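Local structure of phage related exonuclease (Haemophilus somnus 129PT, 3K93) at residues I72-V77 against V158-P163; W116-H121 against D178-I183; Y137-Q142 against N198-K203; E127-A132 against T190-Q195. The protein probably degrades double-stranded DNA from its ends in a metal-dependent manner, as lambda exonuclease and its relatives do, probably as a trimer. All coordinates share one frame; numbering follows the deposited sequence.

Overall arrangement
Contacts 1, 2 and 4 are apolar, whereas contact 3 mixes aliphatic side chains with the amide of Gln142; no hydrogen bond crosses between the segments of any. Contacts 1 and 2 are buried and adjoin each other: 158-163 leaves the central sheet beside helix 68-79, against Leu74, and also meets the loop 116-121 and helix 173-181 of contact 2. Contacts 3 and 4 are only partly buried and lie at the edge strand 189-195, which helices 125-135 and 137-148 both touch; Gln142 ties them together by bonding the backbone of Gln195. Contacts 2 and 4 both touch the second subunit, and Lys131 of contact 4 reaches the carbonyl of Ser120 in contact 2.

Contact 1: residues I72-V77 against V158-P163; sequences IKLSGV and VLFPTP
Leu74 on helix 68-79 packs against two side chains, Val158 at the end of strand 152-158 and Phe160 in the loop just after it, and one of its methyls does all the touching. CD2 lies 3.9 Å from CZ of Phe160 and reaches CE1 of the same ring at 4.1 Å, so it rests at the far end of the ring in an oblique approach. Towards Val158 it meets CG1 at 3.9 Å; as Val158 was modelled in two conformers, this half of the contact is less certain. In both pairs the side chains run antiparallel, sliding past one another rather than meeting head on. Leu74 can do this because its CG stands opposite the backbone N (chi1 -178°), which carries the branched end out from the helix towards the sheet.

The nearly extended chain after Val158 puts Phe160 on the same side, while Leu159 between them turns the other way, towards Val180. A beta-branched residue suits the strand, and the long flat ring of Phe160 spans the wider distance where the chain has left the sheet. The next residue on the helix, Ser75, hydrogen-bonds Asp156 and packs on Thr112, a sodium ligand. With one methyl of Leu74 against a valine methyl and an aromatic ring, and no hydrogen bond between the segments, helix and sheet are held here by shape and exclusion of water rather than by directed bonds.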
loop_
_atom_site.group_PDB
_atom_site.type_symbol
_atom_site.label_atom_id
_atom_site.label_comp_id
_atom_site.label_asym_id
_atom_site.label_seq_id
_atom_site.Cartn_x
_atom_site.Cartn_y
_atom_site.Cartn_z
ATOM N N ILE A 72 5.968 31.524 7.263
ATOM C CA ILE A 72 6.380 32.653 6.447
ATOM C C ILE A 72 7.339 33.560 7.210
ATOM O O ILE A 72 8.301 34.049 6.634
ATOM C CB ILE A 72 5.177 33.416 5.892
ATOM C CG1 ILE A 72 4.514 32.560 4.806
ATOM C CG2 ILE A 72 5.607 34.787 5.314
ATOM C CD1 ILE A 72 3.198 33.106 4.324
ATOM N N LYS A 73 7.110 33.730 8.511
ATOM C CA LYS A 73 8.040 34.484 9.352
ATOM C C LYS A 73 9.395 33.803 9.400
ATOM O O LYS A 73 10.397 34.466 9.286
ATOM C CB LYS A 73 7.492 34.735 10.777
ATOM C CG LYS A 73 6.547 35.992 10.887
ATOM N N LEU A 74 9.446 32.490 9.532
ATOM C CA LEU A 74 10.749 31.796 9.549
ATOM C C LEU A 74 11.467 31.919 8.176
ATOM O O LEU A 74 12.699 32.104 8.097
ATOM C CB LEU A 74 10.574 30.329 9.941
ATOM C CG LEU A 74 11.840 29.453 10.047
ATOM C CD1 LEU A 74 12.912 30.058 10.978
ATOM C CD2 LEU A 74 11.500 28.028 10.498
ATOM N N SER A 75 10.689 31.821 7.110
ATOM C CA SER A 75 11.216 32.021 5.754
ATOM C C SER A 75 11.855 33.373 5.643
ATOM O O SER A 75 12.921 33.486 5.074
ATOM C CB SER A 75 10.116 31.866 4.697
ATOM O OG SER A 75 9.710 30.520 4.600
ATOM N N GLY A 76 11.209 34.380 6.223
ATOM C CA GLY A 76 11.721 35.739 6.231
ATOM C C GLY A 76 12.976 35.954 7.063
ATOM O O GLY A 76 13.937 36.514 6.562
ATOM N N VAL A 77 12.986 35.507 8.327
ATOM C CA VAL A 77 14.169 35.724 9.177
ATOM C C VAL A 77 15.363 34.927 8.671
ATOM O O VAL A 77 16.488 35.381 8.775
ATOM C CB VAL A 77 13.943 35.404 10.687
ATOM C CG1 VAL A 77 12.777 36.225 11.255
ATOM C CG2 VAL A 77 13.732 33.918 10.888
ATOM N N VAL A 158 9.772 22.992 6.767
ATOM C CA VAL A 158 9.860 23.515 8.121
ATOM C C VAL A 158 9.116 22.620 9.113
ATOM O O VAL A 158 7.961 22.209 8.868
ATOM C CB VAL A 158 9.333 24.955 8.188
ATOM C CG1 VAL A 158 10.281 25.889 7.453
ATOM C CG2 VAL A 158 7.940 25.050 7.607
ATOM N N LEU A 159 9.786 22.285 10.216
ATOM C CA LEU A 159 9.220 21.458 11.289
ATOM C C LEU A 159 8.980 22.313 12.511
ATOM O O LEU A 159 9.940 22.812 13.140
ATOM C CB LEU A 159 10.174 20.303 11.672
ATOM C CG LEU A 159 9.639 19.395 12.779
ATOM C CD1 LEU A 159 8.304 18.722 12.371
ATOM C CD2 LEU A 159 10.697 18.334 13.249
ATOM N N PHE A 160 7.703 22.493 12.842
ATOM C CA PHE A 160 7.309 23.102 14.082
ATOM C C PHE A 160 6.622 22.022 14.901
ATOM O O PHE A 160 6.146 21.030 14.342
ATOM C CB PHE A 160 6.265 24.217 13.829
ATOM C CG PHE A 160 6.776 25.379 13.011
ATOM C CD1 PHE A 160 7.661 26.291 13.559
ATOM C CD2 PHE A 160 6.344 25.578 11.713
ATOM C CE1 PHE A 160 8.135 27.358 12.829
ATOM C CE2 PHE A 160 6.822 26.688 10.966
ATOM C CZ PHE A 160 7.718 27.568 11.538
ATOM N N PRO A 161 6.485 22.245 16.198
ATOM C CA PRO A 161 5.641 21.349 16.994
ATOM C C PRO A 161 4.225 21.314 16.481
ATOM O O PRO A 161 3.726 22.334 15.996
ATOM C CB PRO A 161 5.652 21.980 18.392
ATOM C CG PRO A 161 6.682 22.977 18.384
ATOM C CD PRO A 161 7.015 23.357 16.992
ATOM N N THR A 162 3.568 20.157 16.589
ATOM C CA THR A 162 2.206 20.018 16.136
ATOM C C THR A 162 1.287 20.708 17.140
ATOM O O THR A 162 1.394 20.455 18.316
ATOM C CB THR A 162 1.845 18.517 15.963
ATOM O OG1 THR A 162 2.681 17.960 14.941
ATOM C CG2 THR A 162 0.380 18.315 15.552
ATOM N N PRO A 163 0.398 21.605 16.677
ATOM C CA PRO A 163 -0.565 22.260 17.586
ATOM C C PRO A 163 -1.422 21.226 18.303
ATOM O O PRO A 163 -1.850 20.256 17.679
ATOM C CB PRO A 163 -1.448 23.087 16.644
ATOM C CG PRO A 163 -0.739 23.168 15.353
ATOM C CD PRO A 163 0.289 22.094 15.295
#

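Contact 2: residues W116-H121 against D178-I183; sequences WDIGSH and DLVEQI
Ile118 reaches out of the loop 116-121 and lays its longer branch against Leu179, Val180 and Ile183. From CB, which points at the end of helix 173-181, CG1 leaves opposite the carbonyl carbon (chi1 -68°) and lies 4.1 Å from CG2 of Val180. The same CG1 is flanked by the Leu159 side chain. One bond further, the nearly extended chi2 of 160° pushes CD1 to the foot of Leu179, 3.7 Å from its CB, where the two side chains cross almost at right angles. That terminal methyl also meets CG2 of Val180 at 4.1 Å and, 4.2 Å away, CD1 of Ile183, which follows the helix.

The loop that offers Ile118 is shaped by an Asx motif. Asp117 OD1 accepts a bond from Ser120 N at 3.0 Å, met nearly along the carboxylate C-O bond, and the serine answers: its OG receives Asp117 N at 3.2 Å in a nearly straight bond of 171°. Aspartate and serine suit these places because they have short side chains that reach each other's backbone N-H, aspartate forward and serine back, leaving isoleucine between them to face the apolar side. The second subunit also packs here: its Tyr52 lies on Ile118 and hydrogen-bonds Asp117 OD2, its Phe50 packs on Leu179 and Ile183, and its Lys46 takes the carbonyl oxygens of Ile118, Gly119 and His121.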
loop_
_atom_site.group_PDB
_atom_site.type_symbol
_atom_site.label_atom_id
_atom_site.label_comp_id
_atom_site.label_asym_id
_atom_site.label_seq_id
_atom_site.Cartn_x
_atom_site.Cartn_y
_atom_site.Cartn_z
ATOM N N TRP A 116 4.754 17.184 9.261
ATOM C CA TRP A 116 4.009 16.661 10.396
ATOM C C TRP A 116 4.885 16.331 11.620
ATOM O O TRP A 116 4.609 16.786 12.751
ATOM C CB TRP A 116 3.211 15.418 9.981
ATOM C CG TRP A 116 2.434 14.828 11.086
ATOM C CD1 TRP A 116 2.691 13.646 11.723
ATOM C CD2 TRP A 116 1.278 15.394 11.735
ATOM N NE1 TRP A 116 1.769 13.441 12.718
ATOM C CE2 TRP A 116 0.890 14.494 12.751
ATOM C CE3 TRP A 116 0.530 16.564 11.544
ATOM C CZ2 TRP A 116 -0.231 14.719 13.581
ATOM C CZ3 TRP A 116 -0.599 16.806 12.372
ATOM C CH2 TRP A 116 -0.953 15.891 13.384
ATOM N N ASP A 117 5.927 15.540 11.400
ATOM C CA ASP A 117 6.762 15.081 12.488
ATOM C C ASP A 117 8.207 14.872 12.049
ATOM O O ASP A 117 8.539 15.049 10.876
ATOM C CB ASP A 117 6.117 13.841 13.211
ATOM C CG ASP A 117 6.181 12.563 12.437
ATOM O OD1 ASP A 117 6.814 12.503 11.343
ATOM O OD2 ASP A 117 5.618 11.567 12.986
ATOM N N ILE A 118 9.058 14.554 13.016
ATOM C CA ILE A 118 10.493 14.364 12.786
ATOM C C ILE A 118 10.707 13.304 11.702
ATOM O O ILE A 118 11.541 13.461 10.833
ATOM C CB ILE A 118 11.235 13.988 14.112
ATOM C CG1 ILE A 118 11.224 15.193 15.078
ATOM C CG2 ILE A 118 12.677 13.461 13.838
ATOM C CD1 ILE A 118 11.468 14.842 16.561
ATOM N N GLY A 119 9.919 12.247 11.750
ATOM C CA GLY A 119 10.017 11.198 10.757
ATOM C C GLY A 119 9.781 11.621 9.322
ATOM O O GLY A 119 10.500 11.163 8.419
ATOM N N SER A 120 8.789 12.477 9.109
ATOM C CA SER A 120 8.380 12.861 7.766
ATOM C C SER A 120 9.160 14.110 7.308
ATOM O O SER A 120 9.277 14.381 6.118
ATOM C CB SER A 120 6.831 13.136 7.723
ATOM O OG SER A 120 6.463 14.336 8.475
ATOM N N HIS A 121 9.697 14.861 8.254
ATOM C CA HIS A 121 10.444 16.075 7.935
ATOM C C HIS A 121 11.817 15.746 7.320
ATOM O O HIS A 121 12.568 14.976 7.904
ATOM C CB HIS A 121 10.665 16.915 9.190
ATOM C CG HIS A 121 11.429 18.162 8.930
ATOM N ND1 HIS A 121 10.882 19.236 8.276
ATOM C CD2 HIS A 121 12.714 18.496 9.195
ATOM C CE1 HIS A 121 11.785 20.194 8.179
ATOM N NE2 HIS A 121 12.913 19.762 8.701
ATOM N N ASP A 178 7.248 17.689 22.269
ATOM C CA ASP A 178 8.432 17.763 23.159
ATOM C C ASP A 178 9.766 17.543 22.443
ATOM O O ASP A 178 10.709 18.329 22.590
ATOM C CB ASP A 178 8.331 16.739 24.296
ATOM C CG ASP A 178 7.080 16.925 25.155
ATOM O OD1 ASP A 178 6.294 17.866 24.912
ATOM O OD2 ASP A 178 6.869 16.103 26.057
ATOM N N LEU A 179 9.851 16.468 21.671
ATOM C CA LEU A 179 11.072 16.180 20.923
ATOM C C LEU A 179 11.411 17.253 19.898
ATOM O O LEU A 179 12.568 17.448 19.611
ATOM C CB LEU A 179 10.957 14.850 20.191
ATOM C CG LEU A 179 10.927 13.578 21.020
ATOM C CD1 LEU A 179 10.847 12.389 20.021
ATOM C CD2 LEU A 179 12.143 13.493 22.003
ATOM N N VAL A 180 10.401 17.942 19.353
ATOM C CA VAL A 180 10.617 18.943 18.329
ATOM C C VAL A 180 11.169 20.253 18.941
ATOM O O VAL A 180 12.088 20.872 18.410
ATOM C CB VAL A 180 9.329 19.228 17.539
ATOM C CG1 VAL A 180 9.546 20.370 16.505
ATOM C CG2 VAL A 180 8.785 17.925 16.863
ATOM N N GLU A 181 10.617 20.628 20.075
ATOM C CA GLU A 181 11.044 21.806 20.816
ATOM C C GLU A 181 12.475 21.714 21.353
ATOM O O GLU A 181 13.060 22.728 21.653
ATOM C CB GLU A 181 10.102 22.047 21.983
ATOM C CG GLU A 181 8.788 22.584 21.540
ATOM C CD GLU A 181 7.803 22.811 22.686
ATOM O OE1 GLU A 181 8.066 22.348 23.815
ATOM O OE2 GLU A 181 6.746 23.435 22.425
ATOM N N GLN A 182 13.017 20.512 21.485
ATOM C CA GLN A 182 14.418 20.338 21.824
ATOM C C GLN A 182 15.381 20.630 20.706
ATOM O O GLN A 182 16.542 20.734 20.965
ATOM C CB GLN A 182 14.671 18.902 22.209
ATOM C CG GLN A 182 14.021 18.552 23.492
ATOM C CD GLN A 182 14.834 17.548 24.187
ATOM O OE1 GLN A 182 15.540 17.870 25.136
ATOM N NE2 GLN A 182 14.856 16.327 23.633
ATOM N N ILE A 183 14.918 20.709 19.465
ATOM C CA ILE A 183 15.820 20.831 18.337
ATOM C C ILE A 183 15.887 22.308 18.024
ATOM O O ILE A 183 14.865 22.930 17.868
ATOM C CB ILE A 183 15.301 20.077 17.091
ATOM C CG1 ILE A 183 14.988 18.609 17.405
ATOM C CG2 ILE A 183 16.269 20.177 15.933
ATOM C CD1 ILE A 183 14.272 17.888 16.195
#

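Contact 3: residues Y137-Q142 against N198-K203; sequences YDIQMQ and NELIDK
Gln142 is folded at chi2 (-73°), and this bend lays its amide across Leu200 and Ile201 of the crossing helix instead of letting it run straight out. The aliphatic part and the amide nitrogen share one partner: CG and NE2 both lie 4.0 Å from CD2 of Leu200. The amide oxygen OE1 is 4.0 Å from CD1 of Ile201, whose CG1 also comes within 3.9 Å of the backbone O of Gln142. In each pair the side chains cross at about a right angle.

The CD2 methyl of Leu200 is shared further. Ile139, one helical turn before Gln142, bends at chi2 (-58°) and sets its CD1 4.0 Å from that methyl, again crosswise. Leu200 itself has chi1 well away from a staggered position, so its fit here may carry a small torsional cost. Branched aliphatic chains suit this spot because they give several methyls to meet their partners across the crossing, while glutamine can offer a greasy stem to Leu200 and still keep its polar end bonded. That end is well satisfied: OE1 accepts from the backbone N of Asp197 and NE2 gives a bond to the backbone O of Gln195, which fixes the rotation of the amide and leaves little doubt about its two ends.

The segments 137-142 and 198-203 cross at -92°, their axes 10.2 Å apart. Gln142 thus grips the turn where edge strand 189-195 passes into the long helix 198-221, and packs on Ile194 of that strand; Met141, its neighbour along the helix, packs on Ala153 and Ile155 of strand 152-158 and on Asp111 of strand 108-114.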
loop_
_atom_site.group_PDB
_atom_site.type_symbol
_atom_site.label_atom_id
_atom_site.label_comp_id
_atom_site.label_asym_id
_atom_site.label_seq_id
_atom_site.Cartn_x
_atom_site.Cartn_y
_atom_site.Cartn_z
ATOM N N TYR A 137 6.679 18.648 -5.774
ATOM C CA TYR A 137 6.831 20.073 -5.482
ATOM C C TYR A 137 7.732 20.760 -6.448
ATOM O O TYR A 137 7.580 21.946 -6.676
ATOM C CB TYR A 137 7.349 20.304 -4.097
ATOM C CG TYR A 137 6.517 19.714 -2.987
ATOM C CD1 TYR A 137 5.120 19.655 -3.074
ATOM C CD2 TYR A 137 7.125 19.258 -1.813
ATOM C CE1 TYR A 137 4.364 19.153 -2.031
ATOM C CE2 TYR A 137 6.358 18.716 -0.764
ATOM C CZ TYR A 137 5.000 18.683 -0.883
ATOM O OH TYR A 137 4.223 18.172 0.099
ATOM N N ASP A 138 8.692 20.042 -7.022
ATOM C CA ASP A 138 9.507 20.649 -8.074
ATOM C C ASP A 138 8.656 21.165 -9.243
ATOM O O ASP A 138 8.827 22.291 -9.687
ATOM C CB ASP A 138 10.629 19.713 -8.559
ATOM C CG ASP A 138 10.164 18.280 -8.848
ATOM O OD1 ASP A 138 8.976 17.939 -8.709
ATOM O OD2 ASP A 138 11.020 17.469 -9.228
ATOM N N ILE A 139 7.698 20.363 -9.689
ATOM C CA ILE A 139 6.833 20.728 -10.815
ATOM C C ILE A 139 5.868 21.849 -10.381
ATOM O O ILE A 139 5.572 22.777 -11.150
ATOM C CB ILE A 139 5.990 19.525 -11.297
ATOM C CG1 ILE A 139 6.877 18.306 -11.610
ATOM C CG2 ILE A 139 5.238 19.888 -12.540
ATOM C CD1 ILE A 139 7.970 18.616 -12.688
ATOM N N GLN A 140 5.389 21.752 -9.147
ATOM C CA GLN A 140 4.549 22.806 -8.586
ATOM C C GLN A 140 5.266 24.155 -8.661
ATOM O O GLN A 140 4.644 25.173 -8.996
ATOM C CB GLN A 140 4.196 22.482 -7.141
ATOM C CG GLN A 140 3.285 23.474 -6.419
ATOM C CD GLN A 140 3.193 23.239 -4.916
ATOM O OE1 GLN A 140 4.015 22.526 -4.343
ATOM N NE2 GLN A 140 2.211 23.882 -4.265
HETATM N N MSE A 141 6.565 24.168 -8.331
HETATM C CA MSE A 141 7.320 25.427 -8.330
HETATM C C MSE A 141 7.462 25.933 -9.760
HETATM O O MSE A 141 7.489 27.149 -9.963
HETATM C CB MSE A 141 8.735 25.269 -7.712
HETATM C CG MSE A 141 8.856 25.014 -6.212
HETATM SE SE MSE A 141 7.815 26.221 -5.186
HETATM C CE MSE A 141 6.401 25.007 -4.873
ATOM N N GLN A 142 7.580 25.018 -10.742
ATOM C CA GLN A 142 7.722 25.448 -12.134
ATOM C C GLN A 142 6.444 26.143 -12.578
ATOM O O GLN A 142 6.502 27.124 -13.306
ATOM C CB GLN A 142 8.032 24.307 -13.080
ATOM C CG GLN A 142 9.326 23.618 -12.805
ATOM C CD GLN A 142 10.554 24.422 -13.182
ATOM O OE1 GLN A 142 10.472 25.475 -13.837
ATOM N NE2 GLN A 142 11.707 23.910 -12.793
ATOM N N ASN A 198 12.475 26.082 -18.577
ATOM C CA ASN A 198 11.498 26.336 -19.656
ATOM C C ASN A 198 11.088 25.095 -20.439
ATOM O O ASN A 198 9.977 25.037 -20.940
ATOM C CB ASN A 198 11.995 27.436 -20.622
ATOM C CG ASN A 198 12.122 28.797 -19.934
ATOM O OD1 ASN A 198 11.316 29.151 -19.076
ATOM N ND2 ASN A 198 13.153 29.541 -20.282
ATOM N N GLU A 199 11.971 24.106 -20.539
ATOM C CA GLU A 199 11.592 22.816 -21.131
ATOM C C GLU A 199 10.568 22.089 -20.267
ATOM O O GLU A 199 9.662 21.455 -20.793
ATOM C CB GLU A 199 12.816 21.920 -21.393
ATOM C CG GLU A 199 13.594 22.336 -22.672
ATOM C CD GLU A 199 14.783 21.419 -22.966
ATOM O OE1 GLU A 199 14.922 20.381 -22.257
ATOM O OE2 GLU A 199 15.573 21.733 -23.890
ATOM N N LEU A 200 10.714 22.190 -18.951
ATOM C CA LEU A 200 9.729 21.639 -18.037
ATOM C C LEU A 200 8.402 22.397 -18.108
ATOM O O LEU A 200 7.347 21.776 -18.015
ATOM C CB LEU A 200 10.236 21.647 -16.600
ATOM C CG LEU A 200 10.236 20.299 -15.890
ATOM C CD1 LEU A 200 10.876 19.223 -16.849
ATOM C CD2 LEU A 200 11.022 20.401 -14.516
ATOM N N ILE A 201 8.454 23.722 -18.270
ATOM C CA ILE A 201 7.237 24.503 -18.393
ATOM C C ILE A 201 6.517 24.089 -19.685
ATOM O O ILE A 201 5.321 23.906 -19.675
ATOM C CB ILE A 201 7.471 26.030 -18.300
ATOM C CG1 ILE A 201 7.960 26.391 -16.867
ATOM C CG2 ILE A 201 6.153 26.809 -18.696
ATOM C CD1 ILE A 201 8.836 27.671 -16.741
ATOM N N ASP A 202 7.261 23.894 -20.763
ATOM C CA ASP A 202 6.688 23.365 -22.002
ATOM C C ASP A 202 6.070 21.987 -21.825
ATOM O O ASP A 202 5.041 21.722 -22.378
ATOM C CB ASP A 202 7.733 23.306 -23.108
ATOM C CG ASP A 202 8.094 24.657 -23.627
ATOM O OD1 ASP A 202 7.282 25.581 -23.491
ATOM O OD2 ASP A 202 9.208 24.802 -24.174
ATOM N N LYS A 203 6.708 21.128 -21.056
ATOM C CA LYS A 203 6.143 19.823 -20.680
ATOM C C LYS A 203 4.804 19.979 -19.912
ATOM O O LYS A 203 3.834 19.295 -20.215
ATOM C CB LYS A 203 7.180 19.047 -19.839
ATOM C CG LYS A 203 6.876 17.545 -19.566
ATOM C CD LYS A 203 8.126 16.782 -18.972
#

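Contact 4: residues E127-A132 against T190-Q195; sequences EAQEKA and TTVIIQ
Val192 and Ala128 give up most of the surface that is hidden here, and their methyls meet directly: CG2 of Val192 lies 3.6 Å from CB of Ala128. That branch of the valine stands opposite the carbonyl carbon and beside the backbone N (chi1 174° places the other branch, CG1, opposite the N), so CG2 is turned onto the helix and even reaches the backbone N of Gln129 at 3.9 Å. The second branch has a looser neighbour, CG of Gln129 at 4.3 Å, at the more open side of the contact.

Thr190 takes the other flank of the alanine. Its CG2 is also 3.6 Å from Ala128 CB, so the small methyl sits between two strand side chains that project from the same side of strand 189-195, two residues apart. The hydroxyl of Thr190 is hydrogen-bonded to the carbonyl oxygens of Pro122 and Phe123, which ties the strand to the loop leading into helix 125-135. Thr191, on the opposite side of the strand, bonds Asp156.

Alanine suits the helix because its single methyl lets the axes of segments 127-132 and 190-195 come within 8.4 Å, crossing at -57°, while Val192 and Thr190 reach across from the strand. Ala132, one turn on, also faces the strand and packs on Ile155, so the helix lies over the border of the sheet. At the start of the segment, Glu127 forms a salt bridge with Lys46 of the second subunit. The contact itself is made mostly of methyl groups, and its hold on the edge strand rests on close fit, the Thr190 hydroxyl finding its partners outside it.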
loop_
_atom_site.group_PDB
_atom_site.type_symbol
_atom_site.label_atom_id
_atom_site.label_comp_id
_atom_site.label_asym_id
_atom_site.label_seq_id
_atom_site.Cartn_x
_atom_site.Cartn_y
_atom_site.Cartn_z
ATOM N N GLU A 127 17.498 13.849 1.326
ATOM C CA GLU A 127 16.145 13.547 1.725
ATOM C C GLU A 127 15.149 14.607 1.276
ATOM O O GLU A 127 14.059 14.273 0.800
ATOM C CB GLU A 127 16.081 13.387 3.254
ATOM C CG GLU A 127 14.755 12.823 3.780
ATOM C CD GLU A 127 14.678 12.825 5.313
ATOM O OE1 GLU A 127 15.584 13.436 6.011
ATOM O OE2 GLU A 127 13.689 12.241 5.806
ATOM N N ALA A 128 15.522 15.876 1.428
ATOM C CA ALA A 128 14.688 17.007 1.013
ATOM C C ALA A 128 14.513 17.040 -0.488
ATOM O O ALA A 128 13.405 17.225 -0.977
ATOM C CB ALA A 128 15.270 18.313 1.523
ATOM N N GLN A 129 15.605 16.868 -1.223
ATOM C CA GLN A 129 15.562 16.807 -2.684
ATOM C C GLN A 129 14.639 15.715 -3.191
ATOM O O GLN A 129 13.844 15.940 -4.095
ATOM C CB GLN A 129 16.971 16.589 -3.248
ATOM C CG GLN A 129 17.735 17.892 -3.347
ATOM C CD GLN A 129 19.256 17.725 -3.290
ATOM O OE1 GLN A 129 19.773 16.618 -3.171
ATOM N NE2 GLN A 129 19.971 18.835 -3.361
ATOM N N GLU A 130 14.758 14.520 -2.620
ATOM C CA GLU A 130 13.904 13.417 -3.001
ATOM C C GLU A 130 12.479 13.699 -2.621
ATOM O O GLU A 130 11.570 13.331 -3.365
ATOM C CB GLU A 130 14.296 12.124 -2.299
ATOM C CG GLU A 130 15.378 11.386 -2.967
ATOM C CD GLU A 130 16.054 10.345 -2.049
ATOM O OE1 GLU A 130 15.350 9.704 -1.207
ATOM O OE2 GLU A 130 17.292 10.184 -2.179
ATOM N N LYS A 131 12.252 14.265 -1.438
ATOM C CA LYS A 131 10.868 14.506 -1.026
ATOM C C LYS A 131 10.186 15.488 -2.011
ATOM O O LYS A 131 9.039 15.281 -2.406
ATOM C CB LYS A 131 10.751 15.001 0.418
ATOM C CG LYS A 131 9.307 14.994 0.912
ATOM C CD LYS A 131 9.144 15.303 2.424
ATOM C CE LYS A 131 7.648 15.086 2.865
ATOM N NZ LYS A 131 7.356 15.618 4.247
ATOM N N ALA A 132 10.917 16.512 -2.427
ATOM C CA ALA A 132 10.378 17.489 -3.343
ATOM C C ALA A 132 10.080 16.800 -4.703
ATOM O O ALA A 132 9.066 17.104 -5.328
ATOM C CB ALA A 132 11.350 18.672 -3.494
ATOM N N THR A 190 14.856 23.110 6.158
ATOM C CA THR A 190 15.710 22.650 5.082
ATOM C C THR A 190 15.116 23.172 3.804
ATOM O O THR A 190 13.920 22.956 3.545
ATOM C CB THR A 190 15.811 21.115 5.011
ATOM O OG1 THR A 190 16.327 20.626 6.248
ATOM C CG2 THR A 190 16.772 20.653 3.872
ATOM N N THR A 191 15.947 23.870 3.011
ATOM C CA THR A 191 15.502 24.565 1.799
ATOM C C THR A 191 16.018 23.854 0.539
ATOM O O THR A 191 17.172 23.462 0.516
ATOM C CB THR A 191 15.989 26.027 1.781
ATOM O OG1 THR A 191 15.378 26.744 2.859
ATOM C CG2 THR A 191 15.588 26.715 0.469
ATOM N N VAL A 192 15.159 23.658 -0.469
ATOM C CA VAL A 192 15.566 23.095 -1.761
ATOM C C VAL A 192 15.340 24.175 -2.835
ATOM O O VAL A 192 14.277 24.751 -2.901
ATOM C CB VAL A 192 14.771 21.836 -2.108
ATOM C CG1 VAL A 192 15.104 21.328 -3.555
ATOM C CG2 VAL A 192 15.019 20.735 -1.071
ATOM N N ILE A 193 16.354 24.456 -3.633
ATOM C CA ILE A 193 16.315 25.532 -4.618
ATOM C C ILE A 193 15.987 24.883 -5.953
ATOM O O ILE A 193 16.657 23.956 -6.352
ATOM C CB ILE A 193 17.719 26.247 -4.736
ATOM C CG1 ILE A 193 18.131 26.873 -3.399
ATOM C CG2 ILE A 193 17.705 27.316 -5.807
ATOM C CD1 ILE A 193 19.663 27.274 -3.308
ATOM N N ILE A 194 14.951 25.361 -6.630
ATOM C CA ILE A 194 14.565 24.848 -7.941
ATOM C C ILE A 194 14.779 25.966 -8.973
ATOM O O ILE A 194 14.223 27.048 -8.806
ATOM C CB ILE A 194 13.064 24.435 -7.957
ATOM C CG1 ILE A 194 12.724 23.457 -6.815
ATOM C CG2 ILE A 194 12.714 23.799 -9.286
ATOM C CD1 ILE A 194 13.333 22.056 -6.972
ATOM N N GLN A 195 15.589 25.716 -10.013
ATOM C CA GLN A 195 15.801 26.690 -11.072
ATOM C C GLN A 195 14.636 26.601 -12.066
ATOM O O GLN A 195 14.151 25.521 -12.317
ATOM C CB GLN A 195 17.125 26.431 -11.827
ATOM C CG GLN A 195 18.411 26.546 -10.993
ATOM C CD GLN A 195 18.518 27.884 -10.283
ATOM O OE1 GLN A 195 18.074 28.910 -10.805
ATOM N NE2 GLN A 195 19.080 27.879 -9.084
#